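Local coordinates for protein carbon monoxide dehydrogenase (Thermococcus sp. AM4, PDB 6T7J) that probably oxidises carbon monoxide to carbon dioxide at a metal-sulfur cluster, here captured without its nickel, and passes the electrons on through iron-sulfur clusters, at residues A[337-341]-A[342-346]. Sequence-based numbering, arbitrary orientation.
Sequences IIVDY and QCIMP. With MSK (Broken Fe4S4 cluster), chain F.
After V339 the chain leaves its strand and folds back through Y341 and Q342, so that I344 returns to V339. Q342 and C343 both take positive phi as the chain turns. V339 and I344 pack together across the bend. CG2 of I344 lies 3.7 Å from CG1 of V339, and CD1 of I344 comes equally near CB of V339. The two side chains cross at a slant. Y341 and Q342 run alongside each other in the same direction. The amide of Q342 lies 17° from coplanar with the ring, and its NE2 is 3.6 Å from CD1 of Y341. With CG turned opposite the carbonyl carbon (chi1 -70°) and the chain stretched out beyond it, the amide is carried along the CD1-CE1 flank of the ring. OE1 of Q342 accepts a hydrogen bond from K559, a residue of the cluster pocket. Replacing Q342 by alanine would probably cost K559 this partner and take away the amide that lies against CD1 and CE1 of Y341. SG of C343 binds the iron FE4 of the broken Fe4S4 cluster at 2.3 Å. The turn thus delivers a cysteine ligand to the active-site cluster, cluster C. OD1 and OD2 of D340 accept the backbone N of H269 and N270, while the hydroxyl of Y341 is hydrogen-bonded to the N270 side chain and its ring meets H202 of the second subunit edge-to-face. Strand 336-339 runs between parallel strands 261-268 and 358-361, helix 81-115 packs on Y341 and Q342, and helix 347-352 follows the turn.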
ATOM      1  N   ILE A 337      -8.600  -4.069  28.944  1.00 46.20           N
ATOM      2  CA  ILE A 337      -7.447  -3.733  28.116  1.00 47.59           C
ATOM      3  C   ILE A 337      -7.920  -2.750  27.049  1.00 48.02           C
ATOM      4  O   ILE A 337      -8.856  -3.042  26.293  1.00 46.98           O
ATOM      5  CB  ILE A 337      -6.787  -4.977  27.496  1.00 44.86           C
ATOM      6  CG1 ILE A 337      -5.635  -4.570  26.573  1.00 45.65           C
ATOM      7  CG2 ILE A 337      -7.806  -5.846  26.761  1.00 42.97           C
ATOM      8  CD1 ILE A 337      -4.607  -5.665  26.361  1.00 43.18           C
ATOM      9  N   ILE A 338      -7.283  -1.584  27.007  1.00 42.19           N
ATOM     10  CA  ILE A 338      -7.678  -0.473  26.149  1.00 47.21           C
ATOM     11  C   ILE A 338      -6.676  -0.395  25.009  1.00 47.45           C
ATOM     12  O   ILE A 338      -5.484  -0.160  25.242  1.00 50.41           O
ATOM     13  CB  ILE A 338      -7.719   0.853  26.926  1.00 51.42           C
ATOM     14  CG1 ILE A 338      -8.277   0.640  28.335  1.00 42.45           C
ATOM     15  CG2 ILE A 338      -8.518   1.902  26.163  1.00 46.99           C
ATOM     16  CD1 ILE A 338      -9.668   0.062  28.358  1.00 47.96           C
ATOM     17  N   VAL A 339      -7.153  -0.579  23.779  1.00 49.99           N
ATOM     18  CA  VAL A 339      -6.279  -0.654  22.617  1.00 54.10           C
ATOM     19  C   VAL A 339      -6.667   0.419  21.609  1.00 52.08           C
ATOM     20  O   VAL A 339      -7.823   0.850  21.540  1.00 49.36           O
ATOM     21  CB  VAL A 339      -6.315  -2.057  21.970  1.00 50.99           C
ATOM     22  CG1 VAL A 339      -5.917  -3.114  22.990  1.00 46.11           C
ATOM     23  CG2 VAL A 339      -7.696  -2.352  21.408  1.00 49.93           C
ATOM     24  N   ASP A 340      -5.676   0.867  20.833  1.00 51.25           N
ATOM     25  CA  ASP A 340      -5.939   1.762  19.711  1.00 50.34           C
ATOM     26  C   ASP A 340      -5.662   1.045  18.392  1.00 49.16           C
ATOM     27  O   ASP A 340      -6.602   0.607  17.724  1.00 57.61           O
ATOM     28  CB  ASP A 340      -5.123   3.057  19.824  1.00 44.31           C
ATOM     29  CG  ASP A 340      -3.683   2.822  20.243  1.00 52.64           C
ATOM     30  OD1 ASP A 340      -3.175   1.699  20.052  1.00 51.47           O
ATOM     31  OD2 ASP A 340      -3.052   3.775  20.753  1.00 54.72           O
ATOM     32  N   TYR A 341      -4.393   0.901  18.008  1.00 50.12           N
ATOM     33  CA  TYR A 341      -4.073   0.154  16.798  1.00 51.29           C
ATOM     34  C   TYR A 341      -2.643  -0.370  16.868  1.00 50.31           C
ATOM     35  O   TYR A 341      -1.866  -0.013  17.758  1.00 47.43           O
ATOM     36  CB  TYR A 341      -4.287   0.998  15.533  1.00 51.36           C
ATOM     37  CG  TYR A 341      -3.731   2.410  15.557  1.00 54.18           C
ATOM     38  CD1 TYR A 341      -2.409   2.662  15.905  1.00 52.78           C
ATOM     39  CD2 TYR A 341      -4.528   3.489  15.194  1.00 52.15           C
ATOM     40  CE1 TYR A 341      -1.905   3.951  15.910  1.00 51.70           C
ATOM     41  CE2 TYR A 341      -4.033   4.778  15.195  1.00 50.42           C
ATOM     42  CZ  TYR A 341      -2.723   5.004  15.554  1.00 50.19           C
ATOM     43  OH  TYR A 341      -2.233   6.288  15.556  1.00 53.10           O
ATOM     44  N   GLN A 342      -2.322  -1.240  15.903  1.00 53.77           N
ATOM     45  CA  GLN A 342      -0.996  -1.812  15.667  1.00 49.00           C
ATOM     46  C   GLN A 342      -0.620  -2.870  16.700  1.00 47.60           C
ATOM     47  O   GLN A 342      -0.529  -2.586  17.899  1.00 49.03           O
ATOM     48  CB  GLN A 342       0.068  -0.712  15.608  1.00 48.49           C
ATOM     49  CG  GLN A 342      -0.030   0.153  14.362  1.00 45.94           C
ATOM     50  CD  GLN A 342       0.907   1.338  14.401  1.00 51.26           C
ATOM     51  OE1 GLN A 342       1.982   1.272  14.997  1.00 51.24           O
ATOM     52  NE2 GLN A 342       0.503   2.435  13.768  1.00 49.48           N
ATOM     53  N   CYS A 343      -0.409  -4.099  16.218  1.00 49.11           N
ATOM     54  CA  CYS A 343       0.044  -5.239  17.019  1.00 49.25           C
ATOM     55  C   CYS A 343      -0.944  -5.602  18.125  1.00 49.34           C
ATOM     56  O   CYS A 343      -0.562  -6.180  19.147  1.00 49.93           O
ATOM     57  CB  CYS A 343       1.438  -4.996  17.605  1.00 47.37           C
ATOM     58  SG  CYS A 343       2.705  -4.564  16.387  1.00 46.56           S
ATOM     59  N   ILE A 344      -2.219  -5.274  17.932  1.00 48.94           N
ATOM     60  CA  ILE A 344      -3.288  -5.753  18.801  1.00 46.14           C
ATOM     61  C   ILE A 344      -3.763  -7.079  18.220  1.00 47.54           C
ATOM     62  O   ILE A 344      -4.501  -7.107  17.235  1.00 48.32           O
ATOM     63  CB  ILE A 344      -4.436  -4.748  18.911  1.00 43.32           C
ATOM     64  CG1 ILE A 344      -3.905  -3.336  19.172  1.00 48.68           C
ATOM     65  CG2 ILE A 344      -5.412  -5.185  19.993  1.00 43.19           C
ATOM     66  CD1 ILE A 344      -3.141  -3.198  20.470  1.00 55.82           C
ATOM     67  N   MET A 345      -3.330  -8.181  18.823  1.00 43.49           N
ATOM     68  CA  MET A 345      -3.771  -9.499  18.391  1.00 45.14           C
ATOM     69  C   MET A 345      -5.291  -9.574  18.451  1.00 46.43           C
ATOM     70  O   MET A 345      -5.868  -9.322  19.516  1.00 51.05           O
ATOM     71  CB  MET A 345      -3.176 -10.592  19.276  1.00 46.91           C
ATOM     72  CG  MET A 345      -1.690 -10.834  19.098  1.00 46.97           C
ATOM     73  SD  MET A 345      -1.163 -12.287  20.031  1.00 46.97           S
ATOM     74  CE  MET A 345       0.619 -12.154  19.905  1.00 48.64           C
ATOM     75  N   PRO A 346      -5.974  -9.888  17.347  1.00 50.80           N
ATOM     76  CA  PRO A 346      -7.423 -10.131  17.445  1.00 48.35           C
ATOM     77  C   PRO A 346      -7.761 -11.211  18.455  1.00 46.07           C
ATOM     78  O   PRO A 346      -8.811 -11.142  19.112  1.00 52.95           O
ATOM     79  CB  PRO A 346      -7.806 -10.543  16.015  1.00 51.84           C
ATOM     80  CG  PRO A 346      -6.731  -9.952  15.147  1.00 46.78           C
ATOM     81  CD  PRO A 346      -5.475  -9.993  15.964  1.00 44.92           C
TER
HETATM   82  S1  MSK F 703       4.819  -3.010  19.521  0.82 53.76           S
HETATM   83  S3  MSK F 703       6.105  -3.367  16.315  1.00 60.52           S
HETATM   84  S4  MSK F 703       5.638  -6.160  18.255  0.64 51.58           S
HETATM   85  S5  MSK F 703       7.893  -3.650  18.991  1.00 55.01           S
HETATM   86 FE1  MSK F 703       5.451  -1.032  18.630  0.87 63.68          FE
HETATM   87 FE2  MSK F 703       6.309  -4.774  19.805  0.62 47.25          FE
HETATM   88 FE3  MSK F 703       7.217  -5.060  17.236  0.55 48.47          FE
HETATM   89 FE4  MSK F 703       4.647  -4.338  17.688  0.75 48.49          FE